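Local coordinates for protein 3-hydroxyacyl-thioester dehydratase X (Mycobacterium tuberculosis, PDB 4OOB) that catalyses the reversible hydration of trans-2-enoyl-CoA to (3R)-3-hydroxyacyl-CoA with broad chain-length specificity, preferring C8 to C12 substrates, at residues Val39-Pro44 and Asp210-Ser215; Met53-Gly58 and Val91-Leu96; Gly67-Glu72 and Phe184-Val189; Asn95-Arg100 and Val122-His127; Pro158-Arg163 and Gly193-Ala198. One frame throughout, in Å; residues are numbered along the deposited sequence.

Interaction 1. Residues Val39-Pro44 and Asp210-Ser215; sequences VPLTYP and DAVRYS
L41 forks over the side of strand 212-218 that V212 and Y214 face. CD1 of L41 lies 3.8 Å from CG1 of V212; its other methyl, CD2, sits at the same 3.8 Å from CB of Y214 and also comes near CG1 of V212. V212 and Y214, two places apart on the strand, point to the same side, and the leucine crosses both at a slant. Its extended first torsion (174°, CG trans to the backbone N) carries the fork out to them. T42 meets the tyrosine differently: its CG2 approaches the ring edge near the ring plane, 3.7 Å from CE2 of Y214. T42 OG1 is hydrogen-bonded to Y27 OH, and Y214 OH to A197 O. A type I turn from P40 to Y43, closed by the hydrogen bond from Y43 N to P40 O (2.9 Å), presents L41 and T42. All four side chains are buried, as befits the entry to the long helix 43-57 packed on the sheet of a hotdog fold.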
# COMPACT_ATOMS: atom_id res chain seq x y z
N VAL A 39 0.51 16.34 0.35
CA VAL A 39 0.48 15.02 0.97
C VAL A 39 1.49 14.14 0.25
O VAL A 39 1.70 14.30 -0.96
CB VAL A 39 -0.92 14.37 0.92
CG1 VAL A 39 -1.93 15.27 1.64
CG2 VAL A 39 -1.34 14.08 -0.51
N PRO A 40 2.10 13.22 0.99
CA PRO A 40 2.93 12.19 0.37
C PRO A 40 2.19 11.39 -0.70
O PRO A 40 1.02 11.11 -0.59
CB PRO A 40 3.26 11.27 1.54
CG PRO A 40 3.06 12.10 2.78
CD PRO A 40 1.90 12.98 2.43
N LEU A 41 2.93 10.98 -1.72
CA LEU A 41 2.37 10.30 -2.89
C LEU A 41 1.43 9.16 -2.53
O LEU A 41 0.41 9.02 -3.15
CB LEU A 41 3.52 9.79 -3.77
CG LEU A 41 3.17 8.93 -4.97
CD1 LEU A 41 2.36 9.68 -6.01
CD2 LEU A 41 4.45 8.34 -5.58
N THR A 42 1.79 8.35 -1.53
CA THR A 42 0.98 7.18 -1.10
C THR A 42 -0.16 7.49 -0.08
O THR A 42 -0.94 6.61 0.26
CB THR A 42 1.91 6.09 -0.47
OG1 THR A 42 2.71 6.67 0.59
CG2 THR A 42 2.81 5.50 -1.52
N TYR A 43 -0.25 8.73 0.41
CA TYR A 43 -1.13 9.03 1.53
C TYR A 43 -2.62 8.86 1.18
O TYR A 43 -3.40 8.47 2.05
CB TYR A 43 -0.85 10.44 2.11
CG TYR A 43 -1.94 10.84 3.08
CD1 TYR A 43 -1.93 10.35 4.35
CD2 TYR A 43 -2.99 11.67 2.70
CE1 TYR A 43 -2.93 10.65 5.23
CE2 TYR A 43 -3.99 11.99 3.58
CZ TYR A 43 -3.96 11.44 4.85
OH TYR A 43 -4.93 11.69 5.80
N PRO A 44 -3.02 9.16 -0.07
CA PRO A 44 -4.43 9.03 -0.39
C PRO A 44 -4.90 7.59 -0.37
O PRO A 44 -6.11 7.36 -0.34
CB PRO A 44 -4.54 9.64 -1.80
CG PRO A 44 -3.41 10.58 -1.86
CD PRO A 44 -2.29 9.94 -1.10
N ASP A 210 6.05 16.09 -10.06
CA ASP A 210 4.69 16.27 -9.58
C ASP A 210 3.71 15.33 -10.27
O ASP A 210 2.70 14.98 -9.71
CB ASP A 210 4.25 17.73 -9.85
CG ASP A 210 4.80 18.72 -8.82
OD1 ASP A 210 5.62 18.35 -7.96
OD2 ASP A 210 4.36 19.87 -8.87
N ALA A 211 3.99 14.98 -11.50
CA ALA A 211 3.21 13.99 -12.20
C ALA A 211 4.03 12.70 -12.19
O ALA A 211 5.09 12.65 -12.79
CB ALA A 211 2.93 14.44 -13.64
N VAL A 212 3.56 11.67 -11.50
CA VAL A 212 4.37 10.46 -11.35
C VAL A 212 3.53 9.21 -11.16
O VAL A 212 2.42 9.27 -10.61
CB VAL A 212 5.41 10.65 -10.17
CG1 VAL A 212 4.76 10.70 -8.81
CG2 VAL A 212 6.48 9.59 -10.17
N ARG A 213 4.06 8.08 -11.63
CA ARG A 213 3.40 6.76 -11.47
C ARG A 213 4.27 5.88 -10.56
O ARG A 213 5.51 5.82 -10.70
CB ARG A 213 3.15 6.06 -12.86
CG ARG A 213 2.39 4.71 -12.79
CD ARG A 213 2.11 4.00 -14.14
N TYR A 214 3.63 5.21 -9.61
CA TYR A 214 4.29 4.32 -8.66
C TYR A 214 3.60 2.95 -8.67
O TYR A 214 2.46 2.81 -8.27
CB TYR A 214 4.24 4.99 -7.27
CG TYR A 214 4.89 4.23 -6.10
CD1 TYR A 214 6.08 3.50 -6.29
CD2 TYR A 214 4.34 4.27 -4.85
CE1 TYR A 214 6.68 2.83 -5.23
CE2 TYR A 214 4.94 3.60 -3.80
CZ TYR A 214 6.11 2.88 -3.98
OH TYR A 214 6.70 2.19 -2.92
N SER A 215 4.31 1.95 -9.18
CA SER A 215 3.85 0.56 -9.31
C SER A 215 4.61 -0.36 -8.41
O SER A 215 5.83 -0.45 -8.48
CB SER A 215 4.07 0.05 -10.73
OG SER A 215 3.22 0.77 -11.60

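Interaction 2. Residues Met53-Gly58 and Val91-Leu96; sequences MSLVTG and VRAENL
L55 makes this contact with a single methyl. Its CD2 drops onto strand 91-96, 3.6 Å from CG1 of V91, 3.7 Å from CA of R92 and 4.0 Å from CB of A93. It therefore rests across the backbone of R92, between the two residues whose side chains face the helix. The leucine has CG trans to its own backbone N (chi1 171°) and chi2 at 57°, which extends the side chain from the helix and turns CD2 down to the strand. CG1 of V91 likewise lies trans to its N, and the two side chains meet at a slant. R92 points away from the helix; on that far side its NH1 forms a salt bridge with OE2 of E94 (2.8 Å), so the charged pair stays apart from the apolar contact. Within the helix, T57 folds its hydroxyl back: OG1 donates to the carbonyl O of M53 (2.9 Å), while the amide N of T57 reaches that same oxygen from the opposite face of the carbonyl plane. G58, with positive phi, ends the helix immediately afterwards. The short axes pass 8.6 Å apart at 56°, and A93 is exposed. In the hotdog fold a strongly curved antiparallel sheet wraps round a long central helix; helix 43-57 is consistent with that role, its C-terminal end meeting strand 86-99 here near the protein surface.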
# COMPACT_ATOMS: atom_id res chain seq x y z
N MET A 53 -13.32 0.07 1.49
CA MET A 53 -13.97 -1.02 2.23
C MET A 53 -15.48 -0.84 2.55
O MET A 53 -16.14 -1.81 2.95
CB MET A 53 -13.21 -1.23 3.54
CG MET A 53 -11.78 -1.77 3.35
SD MET A 53 -11.87 -3.41 2.63
CE MET A 53 -11.53 -3.06 0.94
N SER A 54 -16.03 0.37 2.42
CA SER A 54 -17.44 0.53 2.57
C SER A 54 -18.10 0.04 1.29
O SER A 54 -19.25 -0.34 1.25
CB SER A 54 -17.80 1.99 2.90
OG SER A 54 -17.98 2.70 1.73
N LEU A 55 -17.34 -0.01 0.21
CA LEU A 55 -17.87 -0.58 -1.00
C LEU A 55 -17.99 -2.10 -0.87
O LEU A 55 -18.93 -2.70 -1.40
CB LEU A 55 -16.98 -0.22 -2.18
CG LEU A 55 -17.24 -0.91 -3.53
CD1 LEU A 55 -18.66 -0.71 -4.06
CD2 LEU A 55 -16.24 -0.40 -4.55
N VAL A 56 -17.05 -2.75 -0.21
CA VAL A 56 -17.14 -4.21 -0.20
C VAL A 56 -18.12 -4.59 0.89
O VAL A 56 -18.95 -5.50 0.70
CB VAL A 56 -15.79 -4.97 -0.10
CG1 VAL A 56 -14.62 -4.11 -0.48
CG2 VAL A 56 -15.58 -5.63 1.26
N THR A 57 -18.10 -3.84 2.00
CA THR A 57 -18.95 -4.17 3.14
C THR A 57 -20.34 -3.54 3.13
O THR A 57 -21.24 -4.07 3.74
CB THR A 57 -18.26 -3.86 4.48
OG1 THR A 57 -18.28 -2.45 4.74
CG2 THR A 57 -16.79 -4.42 4.48
N GLY A 58 -20.50 -2.38 2.50
CA GLY A 58 -21.73 -1.59 2.63
C GLY A 58 -21.75 -0.66 3.83
O GLY A 58 -22.63 0.15 3.92
N VAL A 91 -14.87 5.16 -6.01
CA VAL A 91 -14.23 3.84 -5.95
C VAL A 91 -15.03 2.81 -6.71
O VAL A 91 -16.26 2.80 -6.64
CB VAL A 91 -14.21 3.28 -4.52
CG1 VAL A 91 -13.47 1.94 -4.47
CG2 VAL A 91 -13.60 4.27 -3.54
N ARG A 92 -14.37 1.89 -7.40
CA ARG A 92 -15.08 0.71 -7.88
C ARG A 92 -14.25 -0.56 -7.86
O ARG A 92 -13.01 -0.52 -7.86
CB ARG A 92 -15.73 0.96 -9.23
CG ARG A 92 -14.77 1.21 -10.37
CD ARG A 92 -14.65 0.03 -11.34
NE ARG A 92 -15.17 0.39 -12.65
CZ ARG A 92 -15.49 -0.43 -13.64
NH1 ARG A 92 -15.36 -1.76 -13.55
NH2 ARG A 92 -15.96 0.11 -14.76
N ALA A 93 -14.99 -1.67 -7.80
CA ALA A 93 -14.49 -3.02 -7.71
C ALA A 93 -14.73 -3.79 -8.98
O ALA A 93 -15.81 -3.77 -9.51
CB ALA A 93 -15.18 -3.74 -6.57
N GLU A 94 -13.75 -4.54 -9.44
CA GLU A 94 -13.85 -5.14 -10.75
C GLU A 94 -12.78 -6.21 -10.87
O GLU A 94 -11.85 -6.30 -10.04
CB GLU A 94 -13.66 -4.03 -11.82
CG GLU A 94 -12.22 -3.86 -12.35
CD GLU A 94 -11.93 -2.52 -13.09
OE1 GLU A 94 -10.93 -2.42 -13.84
OE2 GLU A 94 -12.66 -1.53 -12.86
N ASN A 95 -12.90 -7.01 -11.92
CA ASN A 95 -11.88 -7.92 -12.35
C ASN A 95 -11.64 -9.01 -11.31
O ASN A 95 -10.50 -9.32 -10.99
CB ASN A 95 -10.60 -7.12 -12.65
CG ASN A 95 -9.62 -7.85 -13.52
OD1 ASN A 95 -9.94 -8.83 -14.15
ND2 ASN A 95 -8.38 -7.38 -13.52
N LEU A 96 -12.72 -9.58 -10.79
CA LEU A 96 -12.60 -10.80 -9.97
C LEU A 96 -11.94 -11.85 -10.77
O LEU A 96 -12.41 -12.17 -11.84
CB LEU A 96 -13.93 -11.39 -9.56
CG LEU A 96 -14.39 -11.20 -8.13
CD1 LEU A 96 -13.27 -11.29 -7.08
CD2 LEU A 96 -15.07 -9.82 -8.12

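Interaction 3. Residues Gly67-Glu72 and Phe184-Val189; sequences GAIHTE and FGFPTV
A bare stretch of backbone lies on an aromatic face here: CA of G67 sits over the ring of F184, 3.5 Å from its CG and 4.0 Å from the ring centroid, 29° off the normal, as a CH-pi contact. Glycine fits at G67 for two reasons: at phi 84° a CB would be jammed against the preceding carbonyl O, and it would also run into the F184 ring. The second phenylalanine presents its edge instead. CD1 of I69 lies near the plane of the F186 ring, 3.9 Å from CZ. I69 places CG1 trans to its carbonyl carbon (chi1 -60°), from which CD1 extends toward that ring. Both rings flank a Schellman motif that closes helix 178-183, with G185 as its C-prime residue and F186 N bonded to the carbonyl of A181. On the other segment, strand 69-77 makes a classic bulge opposite T124, where T71 and E72 together pair with that one residue of strand 116-128. F184 also packs on M66, and F186 on A181 and P221.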
# COMPACT_ATOMS: atom_id res chain seq x y z
N GLY A 67 -6.94 -11.30 7.02
CA GLY A 67 -6.20 -12.25 6.24
C GLY A 67 -5.91 -11.90 4.78
O GLY A 67 -4.89 -12.46 4.26
N ALA A 68 -6.78 -11.05 4.12
CA ALA A 68 -6.52 -10.46 2.79
C ALA A 68 -5.07 -10.11 2.64
O ALA A 68 -4.41 -9.70 3.59
CB ALA A 68 -7.28 -9.19 2.59
N ILE A 69 -4.58 -10.23 1.44
CA ILE A 69 -3.17 -9.97 1.18
C ILE A 69 -3.14 -8.96 0.05
O ILE A 69 -3.76 -9.19 -0.97
CB ILE A 69 -2.46 -11.26 0.77
CG1 ILE A 69 -2.58 -12.31 1.90
CG2 ILE A 69 -0.99 -10.97 0.38
CD1 ILE A 69 -1.99 -13.69 1.52
N HIS A 70 -2.44 -7.86 0.26
CA HIS A 70 -2.25 -6.86 -0.76
C HIS A 70 -1.15 -7.38 -1.75
O HIS A 70 0.01 -7.59 -1.39
CB HIS A 70 -1.87 -5.53 -0.09
CG HIS A 70 -2.01 -4.35 -0.98
ND1 HIS A 70 -1.86 -3.06 -0.54
CD2 HIS A 70 -2.28 -4.27 -2.29
CE1 HIS A 70 -2.02 -2.23 -1.55
NE2 HIS A 70 -2.26 -2.94 -2.63
N THR A 71 -1.52 -7.55 -3.01
CA THR A 71 -0.57 -8.11 -3.97
C THR A 71 0.05 -7.04 -4.87
O THR A 71 1.21 -7.18 -5.20
CB THR A 71 -1.23 -9.18 -4.84
OG1 THR A 71 -2.43 -8.64 -5.35
CG2 THR A 71 -1.60 -10.48 -3.99
N GLU A 72 -0.69 -5.98 -5.22
CA GLU A 72 -0.27 -4.98 -6.18
C GLU A 72 -0.94 -3.65 -5.97
O GLU A 72 -2.10 -3.56 -5.52
CB GLU A 72 -0.57 -5.43 -7.61
CG GLU A 72 0.68 -5.86 -8.35
CD GLU A 72 0.45 -6.37 -9.74
OE1 GLU A 72 0.92 -7.50 -10.00
OE2 GLU A 72 -0.16 -5.66 -10.57
N PHE A 184 -4.81 -17.06 9.62
CA PHE A 184 -4.75 -16.83 8.20
C PHE A 184 -3.42 -17.21 7.56
O PHE A 184 -3.09 -16.75 6.48
CB PHE A 184 -5.22 -15.40 7.86
CG PHE A 184 -6.73 -15.26 7.96
CD1 PHE A 184 -7.55 -15.72 6.91
CD2 PHE A 184 -7.34 -14.82 9.13
CE1 PHE A 184 -8.92 -15.65 7.00
CE2 PHE A 184 -8.72 -14.74 9.23
CZ PHE A 184 -9.52 -15.15 8.16
N GLY A 185 -2.69 -18.11 8.23
CA GLY A 185 -1.53 -18.78 7.63
C GLY A 185 -0.20 -18.13 7.90
O GLY A 185 0.77 -18.49 7.29
N PHE A 186 -0.12 -17.14 8.80
CA PHE A 186 1.13 -16.44 9.02
C PHE A 186 1.69 -16.77 10.36
O PHE A 186 0.96 -16.71 11.33
CB PHE A 186 0.89 -14.94 8.98
CG PHE A 186 0.43 -14.46 7.64
CD1 PHE A 186 1.30 -14.47 6.56
CD2 PHE A 186 -0.89 -14.06 7.44
CE1 PHE A 186 0.87 -14.04 5.32
CE2 PHE A 186 -1.30 -13.62 6.22
CZ PHE A 186 -0.43 -13.62 5.14
N PRO A 187 3.01 -17.00 10.45
CA PRO A 187 3.57 -17.41 11.75
C PRO A 187 3.76 -16.30 12.75
O PRO A 187 3.97 -16.59 13.90
CB PRO A 187 4.92 -18.03 11.37
CG PRO A 187 5.29 -17.34 10.08
CD PRO A 187 3.98 -17.14 9.35
N THR A 188 3.77 -15.04 12.32
CA THR A 188 3.72 -13.91 13.24
C THR A 188 2.87 -12.85 12.57
O THR A 188 2.44 -13.02 11.41
CB THR A 188 5.13 -13.30 13.52
OG1 THR A 188 5.59 -12.56 12.37
CG2 THR A 188 6.10 -14.33 13.78
N VAL A 189 2.69 -11.74 13.27
CA VAL A 189 2.05 -10.55 12.70
C VAL A 189 2.88 -10.03 11.54
O VAL A 189 4.08 -10.27 11.52
CB VAL A 189 1.90 -9.48 13.78
CG1 VAL A 189 0.82 -9.92 14.75
CG2 VAL A 189 3.23 -9.28 14.55

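Interaction 4. Residues Asn95-Arg100 and Val122-His127; sequences NLREHR and VTTFLH
H99 overlaps one methyl of L126 with the root of its side chain and the adjoining part of its ring: CD1 of L126 is 3.8 Å from CB of H99 and 3.9 Å from its CG. The two side chains cross at about a right angle, and each is extended at its first torsion. Farther along, R97 reaches T124 at a similar right angle, NH2 of R97 coming to 3.9 Å from CG2 of T124. This arginine starts with CG between its backbone N and carbonyl carbon (chi1 72°) and bends sharply at chi2 (-84°), which turns its guanidinium back toward N95, on the side facing T124. There NH1 donates to the carbonyl O of N95 (2.8 Å, 153° at the hydrogen), slightly out of the guanidinium plane, while ND2 of N95 lies over one face of the group, toward its rim. D106 ties this polar patch together: it forms a salt bridge with NH1 of R97, accepts from N95 ND2 through its other oxygen, and is hydrogen-bonded to T124 OG1. Gripped by both N95 O and D106, NH1 limits rotation of the guanidinium, whose charge is probably well balanced by the carboxylate. Strands 86-99 and 116-128 are not neighbours in the sheet; strand 102-113, which carries D106, runs between them, and L126 also touches L104 there. On the other flank of strand 116-128 lies strand 69-77, and F125 and T123 pack on helix 43-57.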
# COMPACT_ATOMS: atom_id res chain seq x y z
N ASN A 95 -12.90 -7.01 -11.92
CA ASN A 95 -11.88 -7.92 -12.35
C ASN A 95 -11.64 -9.01 -11.31
O ASN A 95 -10.50 -9.32 -10.99
CB ASN A 95 -10.60 -7.12 -12.65
CG ASN A 95 -9.62 -7.85 -13.52
OD1 ASN A 95 -9.94 -8.83 -14.15
ND2 ASN A 95 -8.38 -7.38 -13.52
N LEU A 96 -12.72 -9.58 -10.79
CA LEU A 96 -12.60 -10.80 -9.97
C LEU A 96 -11.94 -11.85 -10.77
O LEU A 96 -12.41 -12.17 -11.84
CB LEU A 96 -13.93 -11.39 -9.56
CG LEU A 96 -14.39 -11.20 -8.13
CD1 LEU A 96 -13.27 -11.29 -7.08
CD2 LEU A 96 -15.07 -9.82 -8.12
N ARG A 97 -10.88 -12.42 -10.24
CA ARG A 97 -10.37 -13.63 -10.87
C ARG A 97 -9.65 -14.51 -9.86
O ARG A 97 -9.25 -14.07 -8.75
CB ARG A 97 -9.50 -13.31 -12.10
CG ARG A 97 -8.12 -12.70 -11.85
CD ARG A 97 -8.25 -11.22 -11.69
NE ARG A 97 -7.00 -10.48 -11.59
CZ ARG A 97 -6.87 -9.31 -10.98
NH1 ARG A 97 -7.89 -8.66 -10.35
NH2 ARG A 97 -5.70 -8.78 -10.94
N GLU A 98 -9.50 -15.75 -10.30
CA GLU A 98 -9.02 -16.83 -9.49
C GLU A 98 -7.53 -16.80 -9.45
O GLU A 98 -6.89 -16.39 -10.37
CB GLU A 98 -9.50 -18.17 -10.04
CG GLU A 98 -10.84 -18.67 -9.49
CD GLU A 98 -11.08 -20.14 -9.85
OE1 GLU A 98 -10.58 -20.58 -10.86
OE2 GLU A 98 -11.78 -20.85 -9.11
N HIS A 99 -6.98 -17.22 -8.34
CA HIS A 99 -5.56 -17.32 -8.13
C HIS A 99 -5.42 -18.64 -7.33
O HIS A 99 -6.40 -19.18 -6.85
CB HIS A 99 -5.08 -16.09 -7.40
CG HIS A 99 -3.65 -16.13 -6.98
ND1 HIS A 99 -2.67 -15.35 -7.57
CD2 HIS A 99 -3.02 -16.83 -6.00
CE1 HIS A 99 -1.51 -15.57 -6.99
NE2 HIS A 99 -1.69 -16.47 -6.04
N ARG A 100 -4.24 -19.18 -7.26
CA ARG A 100 -3.96 -20.40 -6.56
C ARG A 100 -4.36 -20.36 -5.04
O ARG A 100 -4.70 -21.40 -4.42
CB ARG A 100 -2.47 -20.67 -6.72
CG ARG A 100 -1.98 -21.97 -6.10
CD ARG A 100 -0.48 -22.09 -6.32
NE ARG A 100 0.09 -23.18 -5.54
CZ ARG A 100 0.63 -23.06 -4.34
NH1 ARG A 100 0.73 -21.88 -3.70
NH2 ARG A 100 1.08 -24.16 -3.76
N VAL A 122 -5.10 1.72 -8.61
CA VAL A 122 -5.52 0.34 -8.74
C VAL A 122 -4.78 -0.48 -7.65
O VAL A 122 -3.54 -0.56 -7.59
CB VAL A 122 -5.26 -0.25 -10.13
CG1 VAL A 122 -5.99 -1.59 -10.28
CG2 VAL A 122 -5.70 0.70 -11.28
N THR A 123 -5.60 -1.02 -6.76
CA THR A 123 -5.16 -1.78 -5.65
C THR A 123 -5.74 -3.16 -5.91
O THR A 123 -6.95 -3.30 -6.14
CB THR A 123 -5.81 -1.26 -4.35
OG1 THR A 123 -5.27 0.03 -4.03
CG2 THR A 123 -5.63 -2.28 -3.18
N THR A 124 -4.91 -4.16 -5.78
CA THR A 124 -5.36 -5.49 -5.93
C THR A 124 -5.15 -6.20 -4.62
O THR A 124 -4.03 -6.30 -4.13
CB THR A 124 -4.58 -6.13 -7.09
OG1 THR A 124 -4.91 -5.43 -8.28
CG2 THR A 124 -4.95 -7.54 -7.30
N PHE A 125 -6.24 -6.69 -4.07
CA PHE A 125 -6.23 -7.56 -2.92
C PHE A 125 -6.55 -9.01 -3.31
O PHE A 125 -7.36 -9.27 -4.22
CB PHE A 125 -7.23 -7.05 -1.86
CG PHE A 125 -6.66 -6.02 -0.95
CD1 PHE A 125 -5.70 -6.35 -0.02
CD2 PHE A 125 -7.11 -4.72 -0.99
CE1 PHE A 125 -5.17 -5.39 0.84
CE2 PHE A 125 -6.57 -3.76 -0.15
CZ PHE A 125 -5.59 -4.09 0.75
N LEU A 126 -5.82 -9.92 -2.67
CA LEU A 126 -6.06 -11.38 -2.70
C LEU A 126 -6.84 -11.73 -1.43
O LEU A 126 -6.35 -11.52 -0.28
CB LEU A 126 -4.74 -12.18 -2.73
CG LEU A 126 -4.87 -13.73 -2.72
CD1 LEU A 126 -5.39 -14.27 -4.04
CD2 LEU A 126 -3.57 -14.40 -2.39
N HIS A 127 -8.07 -12.18 -1.63
CA HIS A 127 -8.87 -12.71 -0.55
C HIS A 127 -8.72 -14.21 -0.47
O HIS A 127 -9.22 -14.95 -1.31
CB HIS A 127 -10.31 -12.31 -0.76
CG HIS A 127 -10.51 -10.82 -0.72
ND1 HIS A 127 -10.37 -10.09 0.44
CD2 HIS A 127 -10.82 -9.94 -1.69
CE1 HIS A 127 -10.60 -8.82 0.19
NE2 HIS A 127 -10.87 -8.70 -1.09

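Interaction 5. Residues Pro158-Arg163 and Gly193-Ala198; sequences PAKIRR and GMFTAA
The ring of F195 carries I161 on one face, its methyl CD1 standing 3.6 Å from CG of F195, displaced toward the rim on the CB side. From the ring centroid this methyl is 4.0 Å away and 25° off the normal, a CH-pi contact over the face. At the far end of the ring, K160 arrives obliquely with its aliphatic part, CG at 3.8 Å from CZ of F195 and CD at 4.0 Å from CE1. F195 projects from helix 193-199 with CG trans to the backbone N (chi1 173°), a torsion that sends the ring out to helix 158-167 between K160 and I161. I161 has both torsions near -64°, which folds CD1 onto the ring. The K160 and F195 side chains cross at about a right angle, and the methylenes of the lysine do the touching. Besides the ring, I161 packs on H175, H192 and L224, while I156 of strand 152-156 touches both I161 and F195; K160 leans on V30 of helix 21-31. Across the two helices, the contact is made by carbon atoms. Dispersion and the weak attraction of a polarised C-H for the ring thus join them, and the lysine contributes its methylenes to a largely buried apolar interface.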
# COMPACT_ATOMS: atom_id res chain seq x y z
N PRO A 158 6.72 -4.73 15.52
CA PRO A 158 5.30 -4.79 15.82
C PRO A 158 4.74 -3.43 16.25
O PRO A 158 3.66 -3.02 15.80
CB PRO A 158 5.24 -5.82 16.98
CG PRO A 158 6.35 -6.78 16.61
CD PRO A 158 7.45 -5.85 16.15
N ALA A 159 5.47 -2.70 17.09
CA ALA A 159 4.92 -1.45 17.61
C ALA A 159 4.80 -0.36 16.52
O ALA A 159 3.81 0.30 16.44
CB ALA A 159 5.72 -0.98 18.82
N LYS A 160 5.79 -0.19 15.64
CA LYS A 160 5.64 0.71 14.47
C LYS A 160 4.35 0.38 13.64
O LYS A 160 3.61 1.29 13.19
CB LYS A 160 6.87 0.59 13.61
CG LYS A 160 6.83 1.33 12.28
CD LYS A 160 6.83 2.83 12.47
CE LYS A 160 7.99 3.39 13.30
NZ LYS A 160 9.29 2.93 12.75
N ILE A 161 4.05 -0.91 13.51
CA ILE A 161 2.91 -1.36 12.69
C ILE A 161 1.57 -1.26 13.45
O ILE A 161 0.54 -1.02 12.80
CB ILE A 161 3.18 -2.78 12.09
CG1 ILE A 161 4.36 -2.70 11.13
CG2 ILE A 161 1.94 -3.40 11.39
CD1 ILE A 161 4.14 -1.83 9.91
N ARG A 162 1.56 -1.39 14.79
CA ARG A 162 0.38 -0.95 15.58
C ARG A 162 0.19 0.55 15.35
O ARG A 162 -0.91 1.00 15.11
CB ARG A 162 0.47 -1.27 17.11
CG ARG A 162 0.35 -2.75 17.48
CD ARG A 162 0.27 -3.07 18.99
NE ARG A 162 1.55 -2.77 19.65
CZ ARG A 162 2.58 -3.60 19.78
NH1 ARG A 162 2.53 -4.86 19.33
NH2 ARG A 162 3.67 -3.20 20.39
N ARG A 163 1.27 1.35 15.35
CA ARG A 163 1.09 2.79 15.10
C ARG A 163 0.57 3.09 13.69
O ARG A 163 -0.28 3.96 13.51
CB ARG A 163 2.37 3.62 15.34
CG ARG A 163 2.56 4.12 16.75
CD ARG A 163 3.33 5.45 16.73
NE ARG A 163 4.71 5.20 16.35
CZ ARG A 163 5.50 6.01 15.63
NH1 ARG A 163 5.10 7.18 15.14
NH2 ARG A 163 6.74 5.60 15.40
N GLY A 193 1.18 -3.96 3.48
CA GLY A 193 1.87 -3.70 2.24
C GLY A 193 2.11 -2.23 2.06
O GLY A 193 3.20 -1.84 1.64
N MET A 194 1.11 -1.40 2.40
CA MET A 194 1.26 0.02 2.10
C MET A 194 2.12 0.74 3.15
O MET A 194 2.50 1.88 2.94
CB MET A 194 -0.13 0.71 1.94
CG MET A 194 -0.88 0.23 0.71
SD MET A 194 0.00 0.59 -0.81
CE MET A 194 -0.04 2.38 -0.77
N PHE A 195 2.41 0.11 4.30
CA PHE A 195 3.43 0.68 5.17
C PHE A 195 4.75 0.70 4.42
O PHE A 195 5.42 1.71 4.32
CB PHE A 195 3.66 -0.07 6.47
CG PHE A 195 4.85 0.47 7.23
CD1 PHE A 195 4.74 1.64 7.98
CD2 PHE A 195 6.11 -0.12 7.09
CE1 PHE A 195 5.87 2.20 8.64
CE2 PHE A 195 7.23 0.42 7.74
CZ PHE A 195 7.10 1.58 8.54
N THR A 196 5.10 -0.46 3.92
CA THR A 196 6.37 -0.67 3.28
C THR A 196 6.41 0.13 1.97
O THR A 196 7.43 0.73 1.64
CB THR A 196 6.61 -2.19 3.18
OG1 THR A 196 7.89 -2.54 3.72
CG2 THR A 196 6.52 -2.69 1.88
N ALA A 197 5.28 0.24 1.26
CA ALA A 197 5.29 0.98 -0.01
C ALA A 197 5.56 2.43 0.26
O ALA A 197 6.15 3.09 -0.59
CB ALA A 197 4.01 0.84 -0.76
N ALA A 198 5.11 2.93 1.41
CA ALA A 198 5.34 4.30 1.74
C ALA A 198 6.78 4.42 2.24
O ALA A 198 7.51 5.27 1.74
CB ALA A 198 4.38 4.78 2.79

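Interactions 1 and 5 touch directly, through the Y214 OH to A197 O pair at 2.6 Å, and T42 packs on A198, linking helix 193-199 to the strand that follows and to the start of helix 43-57. Interaction 2 lies near the opposite end of that helix, its centre about 22 Å from the centre of interaction 1. Interactions 3 and 4 meet through neighbouring strands, I69 O being 2.8 Å from L126 N; interactions 2 and 4 share N95 and L96. H70 of 67-72 touches M194 of 193-198. I161 of interaction 5 packs on H175, in the hydratase 2 sequence motif, so that contact probably borders the active site.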